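NAD(P)-dependent oxidoreductase (Pseudomonas putida, PDB 7A3W) binds NADPH and probably reduces imines, acting as an imine reductase with activity in conjugate reduction and reductive amination. Local coordinates at residues 125-130 with 178-183; 240-245 with 284-289; 248-253 with 268-273. One frame throughout, in Å; residues are numbered along the deposited sequence.

Interaction 1 comes first along the chain: residues 125-130, spanning the last part of strand 120-126 of the Rossmann sheet and the loop after it, meet residues 178-183 on the long helix 173-200, closing a loop of 47 intervening residues and tying the nucleotide-binding domain to the interdomain helix. Interaction 2 then ties the start of helix 242-258 to the loop ahead of the last helix, with 38 residues between. Interaction 3, pairing helices 242-258 and 264-278, is nested inside that span. Interactions 2 and 3 touch, through H245, I286 and Y269 among others, whereas interaction 1 is about 28 Å from interaction 2, centre to centre. All three contacts reach the second subunit.

Interaction 1 of 3, residues 125-130 with 178-183; sequences GIMCYP and LALYAF. With NDP (NADPH dihydro-nicotinamide-adenine-dinucleotide phosphate), chain F.
I126 meets Y181 through its backbone: the phenol OH of Y181 donates to I126 O at 2.7 Å, lying in the carbonyl plane on a lone pair, with a C=O...donor angle of 135°. The acceptor sits at the edge of the tyrosine ring, near its plane. The same I126 O lies 3.4 Å from NADPH C5N, which brings the bonded pair up against the nicotinamide ring. M127 follows with the main apolar contact. Its side chain, bent at chi2 (-47°) and again at chi3, folds back toward the helix and puts CE 3.5 Å from Y181 CE2 and 3.9 Å from L180 CB. M127 SD stands 4.9 Å from the centroid of the Y181 ring and 56° off its normal, an oblique Met-aromatic contact. L141 of strand 140-144 packs on both M127 and L180. C128 O comes to 3.0 Å from NADPH C4N, the carbon from which a nicotinamide gives up its hydride. Y129 and P130 then border the carboxamide: Y129 CD1 is 3.1 Å from NADPH O7N, and P130 CD lies 3.2 Å from NADPH O7N. M19 of helix 18-29 packs against I126 and P130, placing the segment beside the start of the Rossmann fold. All five residues touching across the contact are buried, and the Y181 hydroxyl is satisfied there by the I126 carbonyl. H245 of the second subunit bonds the hydroxyl of Y129. Taken together, segment 125-130 and helix 173-200 border the nicotinamide end of the NADPH pocket, in the cleft between this Rossmann domain and the helical domain of the second subunit, as in the dimeric imine reductases of this 6-phosphogluconate dehydrogenase-like fold.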
# COMPACT_ATOMS: atom_id res chain seq x y z
N GLY B 125 -13.60 14.99 2.40
CA GLY B 125 -12.25 14.60 1.99
C GLY B 125 -12.36 13.77 0.73
O GLY B 125 -13.10 12.77 0.75
N ILE B 126 -11.69 14.21 -0.33
CA ILE B 126 -11.76 13.57 -1.67
C ILE B 126 -10.71 12.46 -1.74
O ILE B 126 -9.50 12.75 -1.57
CB ILE B 126 -11.61 14.58 -2.81
CG1 ILE B 126 -12.61 15.74 -2.69
CG2 ILE B 126 -11.72 13.85 -4.13
CD1 ILE B 126 -12.32 16.93 -3.57
N MET B 127 -11.14 11.24 -1.99
CA MET B 127 -10.28 10.04 -1.95
C MET B 127 -9.98 9.57 -3.39
O MET B 127 -10.16 8.38 -3.70
CB MET B 127 -10.96 8.95 -1.10
CG MET B 127 -11.56 9.46 0.23
SD MET B 127 -10.42 10.57 1.19
CE MET B 127 -9.17 9.41 1.71
N CYS B 128 -9.46 10.47 -4.21
CA CYS B 128 -9.15 10.19 -5.64
C CYS B 128 -8.42 11.36 -6.27
O CYS B 128 -8.34 12.45 -5.67
CB CYS B 128 -10.41 9.88 -6.45
SG CYS B 128 -11.49 11.31 -6.75
N TYR B 129 -7.91 11.13 -7.48
CA TYR B 129 -7.39 12.20 -8.37
C TYR B 129 -8.55 12.69 -9.23
O TYR B 129 -9.59 12.01 -9.35
CB TYR B 129 -6.21 11.67 -9.19
CG TYR B 129 -4.97 11.43 -8.38
CD1 TYR B 129 -4.17 12.49 -8.00
CD2 TYR B 129 -4.59 10.16 -7.97
CE1 TYR B 129 -3.01 12.31 -7.28
CE2 TYR B 129 -3.46 9.97 -7.17
CZ TYR B 129 -2.65 11.04 -6.87
OH TYR B 129 -1.52 10.90 -6.13
N PRO B 130 -8.41 13.90 -9.83
CA PRO B 130 -9.54 14.51 -10.54
C PRO B 130 -10.15 13.59 -11.61
O PRO B 130 -11.37 13.62 -11.80
CB PRO B 130 -8.92 15.77 -11.12
CG PRO B 130 -7.86 16.14 -10.10
CD PRO B 130 -7.25 14.81 -9.72
N LEU B 178 -6.90 12.10 6.94
CA LEU B 178 -5.44 12.23 7.01
C LEU B 178 -4.78 10.86 7.28
O LEU B 178 -3.70 10.59 6.68
CB LEU B 178 -5.10 13.26 8.08
CG LEU B 178 -5.55 14.71 7.84
CD1 LEU B 178 -5.15 15.57 9.04
CD2 LEU B 178 -4.96 15.30 6.57
N ALA B 179 -5.41 10.00 8.07
CA ALA B 179 -4.90 8.64 8.39
C ALA B 179 -4.88 7.80 7.10
O ALA B 179 -3.89 7.14 6.82
CB ALA B 179 -5.73 8.00 9.47
N LEU B 180 -5.96 7.84 6.31
CA LEU B 180 -6.01 7.10 5.03
C LEU B 180 -4.95 7.61 4.04
O LEU B 180 -4.34 6.78 3.34
CB LEU B 180 -7.42 7.19 4.45
CG LEU B 180 -8.47 6.46 5.26
CD1 LEU B 180 -9.88 6.87 4.86
CD2 LEU B 180 -8.31 4.95 5.12
N TYR B 181 -4.67 8.91 4.00
CA TYR B 181 -3.63 9.45 3.10
C TYR B 181 -2.24 9.21 3.68
O TYR B 181 -1.32 9.07 2.88
CB TYR B 181 -3.94 10.91 2.75
CG TYR B 181 -4.83 11.02 1.53
CD1 TYR B 181 -4.38 10.56 0.31
CD2 TYR B 181 -6.08 11.63 1.59
CE1 TYR B 181 -5.19 10.63 -0.82
CE2 TYR B 181 -6.86 11.78 0.45
CZ TYR B 181 -6.40 11.29 -0.76
OH TYR B 181 -7.13 11.42 -1.92
N ALA B 182 -2.11 9.08 5.00
CA ALA B 182 -0.82 8.65 5.58
C ALA B 182 -0.49 7.25 5.05
O ALA B 182 0.62 7.02 4.57
CB ALA B 182 -0.88 8.70 7.08
N PHE B 183 -1.48 6.36 5.05
CA PHE B 183 -1.38 5.00 4.50
C PHE B 183 -1.07 5.10 3.00
O PHE B 183 -0.11 4.51 2.53
CB PHE B 183 -2.68 4.25 4.79
CG PHE B 183 -2.87 2.98 4.00
CD1 PHE B 183 -1.81 2.13 3.75
CD2 PHE B 183 -4.11 2.67 3.45
CE1 PHE B 183 -1.98 0.96 3.01
CE2 PHE B 183 -4.29 1.51 2.73
CZ PHE B 183 -3.22 0.67 2.47
PA NDP F . -4.38 23.50 -6.91
O1A NDP F . -4.59 23.06 -8.32
O2A NDP F . -3.05 24.03 -6.43
O5B NDP F . -5.50 24.61 -6.61
C5B NDP F . -5.43 25.41 -5.42
C4B NDP F . -6.66 26.28 -5.41
O4B NDP F . -6.66 27.10 -4.20
C3B NDP F . -6.78 27.26 -6.58
O3B NDP F . -8.15 27.46 -6.83
C2B NDP F . -6.11 28.49 -6.00
O2B NDP F . -6.44 29.76 -6.58
C1B NDP F . -6.72 28.45 -4.61
N9A NDP F . -6.02 29.28 -3.65
C8A NDP F . -4.73 29.18 -3.20
N7A NDP F . -4.42 30.11 -2.33
C5A NDP F . -5.60 30.84 -2.17
C6A NDP F . -5.93 31.96 -1.39
N6A NDP F . -5.09 32.56 -0.55
N1A NDP F . -7.19 32.43 -1.49
C2A NDP F . -8.05 31.83 -2.33
N3A NDP F . -7.85 30.79 -3.13
C4A NDP F . -6.59 30.34 -3.00
O3 NDP F . -4.84 22.41 -5.84
PN NDP F . -5.84 21.17 -6.09
O1N NDP F . -4.98 20.07 -6.59
O2N NDP F . -7.00 21.59 -6.95
O5D NDP F . -6.25 20.82 -4.60
C5D NDP F . -7.28 21.52 -3.87
C4D NDP F . -7.53 20.78 -2.58
O4D NDP F . -8.06 19.45 -2.86
C3D NDP F . -6.30 20.57 -1.68
O3D NDP F . -6.65 20.88 -0.33
C2D NDP F . -5.94 19.12 -1.93
O2D NDP F . -5.22 18.57 -0.83
C1D NDP F . -7.30 18.48 -2.19
N1N NDP F . -7.25 17.27 -3.07
C2N NDP F . -6.71 17.30 -4.34
C3N NDP F . -6.51 16.14 -5.07
C7N NDP F . -5.92 16.13 -6.44
O7N NDP F . -5.67 15.04 -6.94
N7N NDP F . -5.72 17.25 -7.12
C4N NDP F . -6.96 14.85 -4.50
C5N NDP F . -7.54 14.94 -3.19
C6N NDP F . -7.76 16.09 -2.59
P2B NDP F . -5.59 30.20 -7.88
O1X NDP F . -4.13 29.99 -7.48
O2X NDP F . -6.08 29.41 -9.08
O3X NDP F . -5.99 31.66 -7.94

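Interaction 2 of 3, residues 240-245 with 284-289; sequences ASVDVH and LDIASL. With NDP (NADPH dihydro-nicotinamide-adenine-dinucleotide phosphate), chain C.
The N-terminal turn of helix 242-258, with S241 as its N-cap, is anchored to the loop 284-289 by V242 N, which donates to L284 O at 2.8 Å. The C=O...donor angle of 171° puts the donor nearly on the line of the carbonyl bond. The cap itself is made by S241 OG, which accepts from V244 N at 3.0 Å. H245 turns back over this same end: its ND1 donates to S241 O at 2.9 Å, within the plane of the imidazole but well above the carbonyl plane, while H245 N also binds that oxygen. NE2 is held by the hydroxyl of Y129 of the second subunit, so both ring nitrogens are engaged and the rotation of the ring is set. I286 covers one face of this ring. Its CG1 is trans to the backbone N (chi1 -164°), and the bend that follows carries CD1 over the imidazole, 3.8 Å from the centroid and 18° off the normal, a CH-pi contact displaced toward the rim. V242 CG2 adds an apolar touch to L289 CD1 at 3.9 Å. A water joins the segments as well, donating to A240 O at 2.7 Å and accepting from I286 N at 3.0 Å; its link to D285 OD1 is weak. D285 shapes the loop: OD2 takes the amide of A287 in an Asx turn, and D285 O accepts from both S288 N and S288 OG. A240 CB is 3.5 Å from N7N of an NADPH held mainly by the second subunit, and V244, in the first turn, touches its pyrophosphate through CG2. A240 and V244 thus contribute to a cofactor pocket shared between subunits, consistent with the composite active sites of dimeric imine reductases.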
# COMPACT_ATOMS: atom_id res chain seq x y z
N ALA B 240 4.32 -15.93 11.17
CA ALA B 240 5.68 -15.38 11.01
C ALA B 240 5.97 -14.49 12.21
O ALA B 240 5.05 -13.75 12.62
CB ALA B 240 5.80 -14.61 9.72
N SER B 241 7.18 -14.52 12.73
CA SER B 241 7.56 -13.66 13.87
C SER B 241 8.05 -12.30 13.36
O SER B 241 8.63 -12.21 12.28
CB SER B 241 8.61 -14.30 14.72
OG SER B 241 9.82 -14.39 14.00
N VAL B 242 7.92 -11.28 14.20
CA VAL B 242 8.65 -10.01 13.98
C VAL B 242 10.13 -10.31 13.68
O VAL B 242 10.70 -9.70 12.76
CB VAL B 242 8.45 -9.07 15.18
CG1 VAL B 242 9.39 -7.89 15.12
CG2 VAL B 242 6.99 -8.64 15.30
N ASP B 243 10.78 -11.22 14.42
CA ASP B 243 12.24 -11.44 14.27
C ASP B 243 12.56 -11.92 12.84
O ASP B 243 13.53 -11.49 12.25
CB ASP B 243 12.75 -12.43 15.31
CG ASP B 243 12.83 -11.86 16.72
OD1 ASP B 243 12.89 -10.63 16.88
OD2 ASP B 243 12.81 -12.67 17.65
N VAL B 244 11.71 -12.78 12.27
CA VAL B 244 11.92 -13.30 10.89
C VAL B 244 11.64 -12.17 9.88
O VAL B 244 12.42 -12.03 8.91
CB VAL B 244 11.10 -14.59 10.68
CG1 VAL B 244 11.02 -14.99 9.23
CG2 VAL B 244 11.67 -15.72 11.54
N HIS B 245 10.62 -11.34 10.11
CA HIS B 245 10.36 -10.13 9.29
C HIS B 245 11.61 -9.25 9.28
O HIS B 245 12.02 -8.78 8.20
CB HIS B 245 9.17 -9.32 9.82
CG HIS B 245 7.83 -9.86 9.42
ND1 HIS B 245 7.17 -10.80 10.15
CD2 HIS B 245 7.03 -9.54 8.39
CE1 HIS B 245 6.01 -11.09 9.56
NE2 HIS B 245 5.89 -10.32 8.49
N LEU B 284 6.28 -12.55 18.16
CA LEU B 284 4.84 -12.32 17.89
C LEU B 284 4.61 -12.00 16.42
O LEU B 284 5.56 -11.67 15.71
CB LEU B 284 4.32 -11.15 18.74
CG LEU B 284 4.47 -11.33 20.26
CD1 LEU B 284 3.83 -10.16 20.98
CD2 LEU B 284 3.87 -12.65 20.72
N ASP B 285 3.34 -12.09 16.01
CA ASP B 285 2.85 -11.67 14.68
C ASP B 285 3.22 -10.21 14.42
O ASP B 285 3.32 -9.40 15.37
CB ASP B 285 1.33 -11.84 14.59
CG ASP B 285 0.80 -11.72 13.17
OD1 ASP B 285 0.83 -12.74 12.45
OD2 ASP B 285 0.35 -10.60 12.81
N ILE B 286 3.37 -9.87 13.15
CA ILE B 286 3.75 -8.51 12.68
C ILE B 286 2.67 -7.51 13.08
O ILE B 286 3.03 -6.34 13.24
CB ILE B 286 4.05 -8.52 11.16
CG1 ILE B 286 4.80 -7.24 10.75
CG2 ILE B 286 2.79 -8.76 10.33
CD1 ILE B 286 6.22 -7.21 11.25
N ALA B 287 1.43 -7.93 13.28
CA ALA B 287 0.34 -7.03 13.75
C ALA B 287 0.74 -6.37 15.08
O ALA B 287 0.28 -5.27 15.34
CB ALA B 287 -0.97 -7.77 13.83
N SER B 288 1.60 -7.00 15.89
CA SER B 288 2.02 -6.47 17.21
C SER B 288 2.70 -5.10 17.05
O SER B 288 2.84 -4.40 18.06
CB SER B 288 2.91 -7.46 17.91
OG SER B 288 4.16 -7.58 17.26
N LEU B 289 3.16 -4.74 15.85
CA LEU B 289 3.79 -3.41 15.63
C LEU B 289 2.79 -2.30 16.01
O LEU B 289 3.24 -1.28 16.52
CB LEU B 289 4.21 -3.25 14.17
CG LEU B 289 5.66 -3.56 13.85
CD1 LEU B 289 6.06 -4.96 14.31
CD2 LEU B 289 5.89 -3.41 12.36
PA NDP C . 11.37 -19.80 11.24
O1A NDP C . 10.04 -20.31 11.68
O2A NDP C . 12.28 -19.02 12.16
O5B NDP C . 12.18 -21.09 10.78
C5B NDP C . 13.59 -21.00 10.49
C4B NDP C . 14.08 -22.36 10.08
O4B NDP C . 15.51 -22.27 9.79
C3B NDP C . 13.94 -23.47 11.14
O3B NDP C . 13.73 -24.74 10.54
C2B NDP C . 15.32 -23.44 11.77
O2B NDP C . 15.65 -24.67 12.41
C1B NDP C . 16.17 -23.25 10.53
N9A NDP C . 17.54 -22.85 10.80
C8A NDP C . 18.02 -21.72 11.41
N7A NDP C . 19.32 -21.71 11.54
C5A NDP C . 19.72 -22.91 10.96
C6A NDP C . 20.98 -23.50 10.77
N6A NDP C . 22.12 -22.94 11.16
N1A NDP C . 21.01 -24.70 10.14
C2A NDP C . 19.86 -25.26 9.74
N3A NDP C . 18.62 -24.81 9.89
C4A NDP C . 18.62 -23.61 10.51
O3 NDP C . 11.26 -19.05 9.84
PN NDP C . 10.12 -19.08 8.71
O1N NDP C . 9.66 -20.47 8.44
O2N NDP C . 9.09 -18.09 9.08
O5D NDP C . 10.91 -18.49 7.46
C5D NDP C . 11.80 -19.33 6.71
C4D NDP C . 12.24 -18.60 5.48
O4D NDP C . 11.10 -18.41 4.61
C3D NDP C . 12.87 -17.21 5.68
O3D NDP C . 13.93 -17.05 4.75
C2D NDP C . 11.71 -16.26 5.42
O2D NDP C . 12.10 -14.93 5.04
C1D NDP C . 10.98 -17.03 4.32
N1N NDP C . 9.55 -16.65 4.26
C2N NDP C . 8.70 -16.85 5.33
C3N NDP C . 7.39 -16.41 5.30
C7N NDP C . 6.44 -16.56 6.46
O7N NDP C . 5.33 -16.01 6.36
N7N NDP C . 6.80 -17.22 7.57
C4N NDP C . 6.88 -15.77 4.05
C5N NDP C . 7.81 -15.83 2.93
C6N NDP C . 9.08 -16.04 3.12
P2B NDP C . 15.26 -24.79 14.00
O1X NDP C . 16.18 -25.84 14.57
O2X NDP C . 15.49 -23.44 14.63
O3X NDP C . 13.80 -25.22 13.97
O HOH W 1 3.41 -12.18 11.23

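Interaction 3 of 3, residues 248-253 with 268-273; sequences GQEVVL and AYLSYC
Apolar contact is carried by L270, which reaches across to the facing helix: its CD1 lies 4.0 Å from L253 CD2, and its CD2 is 3.9 Å from Q249 CB. The aliphatic part of Q249 meets a ring beside this. Its chain, bent at chi2 (71°), brings CG to 3.6 Å from Y269 CE2, at the edge of the tyrosine and near its plane; amide and ring planes stand 73° apart. These contacts join consecutive helices, 242-258 and 264-278, which run antiparallel in the C-terminal domain as a helical hairpin. Their segment axes approach to 10.7 Å, with 154° between their N-to-C directions. The polar contact goes through water, which donates to Q249 OE1 at 3.1 Å and accepts from Y269 OH at 2.8 Å. The other end of the amide looks to the dimer partner, Q249 NE2 being hydrogen-bonded to Y181 O of the second subunit, and F185 of that subunit stacks on the Y269 ring. As for charge, E250 OE2 forms a salt bridge with R274, just past the second segment on helix 264-278.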
# COMPACT_ATOMS: atom_id res chain seq x y z
N GLY B 248 14.52 -10.86 7.21
CA GLY B 248 14.19 -10.74 5.78
C GLY B 248 14.36 -9.32 5.27
O GLY B 248 14.96 -9.14 4.20
N GLN B 249 13.85 -8.32 5.99
CA GLN B 249 13.88 -6.93 5.48
C GLN B 249 15.31 -6.38 5.57
O GLN B 249 15.59 -5.42 4.85
CB GLN B 249 12.87 -6.01 6.16
CG GLN B 249 12.29 -5.00 5.19
CD GLN B 249 11.35 -5.59 4.16
OE1 GLN B 249 11.04 -6.77 4.19
NE2 GLN B 249 10.86 -4.74 3.27
N GLU B 250 16.19 -6.97 6.38
CA GLU B 250 17.59 -6.52 6.40
C GLU B 250 18.27 -6.95 5.10
O GLU B 250 19.19 -6.27 4.63
CB GLU B 250 18.33 -7.06 7.62
CG GLU B 250 17.96 -6.36 8.90
CD GLU B 250 18.53 -7.03 10.15
OE1 GLU B 250 18.89 -8.22 10.07
OE2 GLU B 250 18.59 -6.37 11.21
N VAL B 251 17.80 -8.04 4.49
CA VAL B 251 18.26 -8.48 3.14
C VAL B 251 17.71 -7.49 2.10
O VAL B 251 18.45 -7.09 1.22
CB VAL B 251 17.83 -9.93 2.87
CG1 VAL B 251 18.19 -10.41 1.47
CG2 VAL B 251 18.48 -10.83 3.93
N VAL B 252 16.45 -7.09 2.20
CA VAL B 252 15.87 -6.07 1.29
C VAL B 252 16.72 -4.79 1.40
O VAL B 252 17.11 -4.24 0.38
CB VAL B 252 14.39 -5.82 1.61
CG1 VAL B 252 13.81 -4.66 0.81
CG2 VAL B 252 13.55 -7.07 1.38
N LEU B 253 17.05 -4.36 2.61
CA LEU B 253 17.85 -3.12 2.80
C LEU B 253 19.20 -3.29 2.10
O LEU B 253 19.65 -2.34 1.44
CB LEU B 253 18.04 -2.88 4.29
CG LEU B 253 18.94 -1.70 4.66
CD1 LEU B 253 18.42 -0.42 4.00
CD2 LEU B 253 18.98 -1.56 6.17
N ALA B 268 11.90 3.06 7.66
CA ALA B 268 10.73 3.36 8.51
C ALA B 268 10.13 2.05 9.03
O ALA B 268 9.92 1.90 10.24
CB ALA B 268 9.74 4.20 7.75
N TYR B 269 9.85 1.10 8.15
CA TYR B 269 9.27 -0.20 8.56
C TYR B 269 10.22 -0.91 9.54
O TYR B 269 9.76 -1.43 10.56
CB TYR B 269 9.00 -1.06 7.33
CG TYR B 269 8.77 -2.51 7.63
CD1 TYR B 269 7.57 -2.98 8.17
CD2 TYR B 269 9.75 -3.43 7.35
CE1 TYR B 269 7.37 -4.32 8.41
CE2 TYR B 269 9.57 -4.78 7.59
CZ TYR B 269 8.37 -5.23 8.09
OH TYR B 269 8.23 -6.57 8.31
N LEU B 270 11.52 -0.91 9.26
CA LEU B 270 12.49 -1.61 10.15
C LEU B 270 12.49 -0.95 11.52
O LEU B 270 12.58 -1.69 12.52
CB LEU B 270 13.88 -1.64 9.52
CG LEU B 270 14.13 -2.81 8.58
CD1 LEU B 270 15.46 -2.63 7.85
CD2 LEU B 270 14.10 -4.13 9.34
N SER B 271 12.36 0.38 11.59
CA SER B 271 12.32 1.11 12.88
C SER B 271 11.11 0.65 13.68
O SER B 271 11.22 0.50 14.90
CB SER B 271 12.35 2.62 12.69
OG SER B 271 11.08 3.12 12.28
N TYR B 272 9.97 0.39 13.04
CA TYR B 272 8.75 -0.05 13.74
C TYR B 272 8.94 -1.50 14.21
O TYR B 272 8.55 -1.84 15.35
CB TYR B 272 7.53 0.11 12.84
CG TYR B 272 7.21 1.54 12.48
CD1 TYR B 272 7.73 2.60 13.21
CD2 TYR B 272 6.32 1.83 11.45
CE1 TYR B 272 7.41 3.91 12.90
CE2 TYR B 272 5.98 3.14 11.14
CZ TYR B 272 6.54 4.19 11.87
OH TYR B 272 6.24 5.50 11.60
N CYS B 273 9.54 -2.34 13.37
CA CYS B 273 9.94 -3.71 13.75
C CYS B 273 10.82 -3.66 15.00
O CYS B 273 10.57 -4.44 15.91
CB CYS B 273 10.68 -4.41 12.63
SG CYS B 273 9.56 -4.89 11.29
O HOH W 2 9.80 -8.23 6.64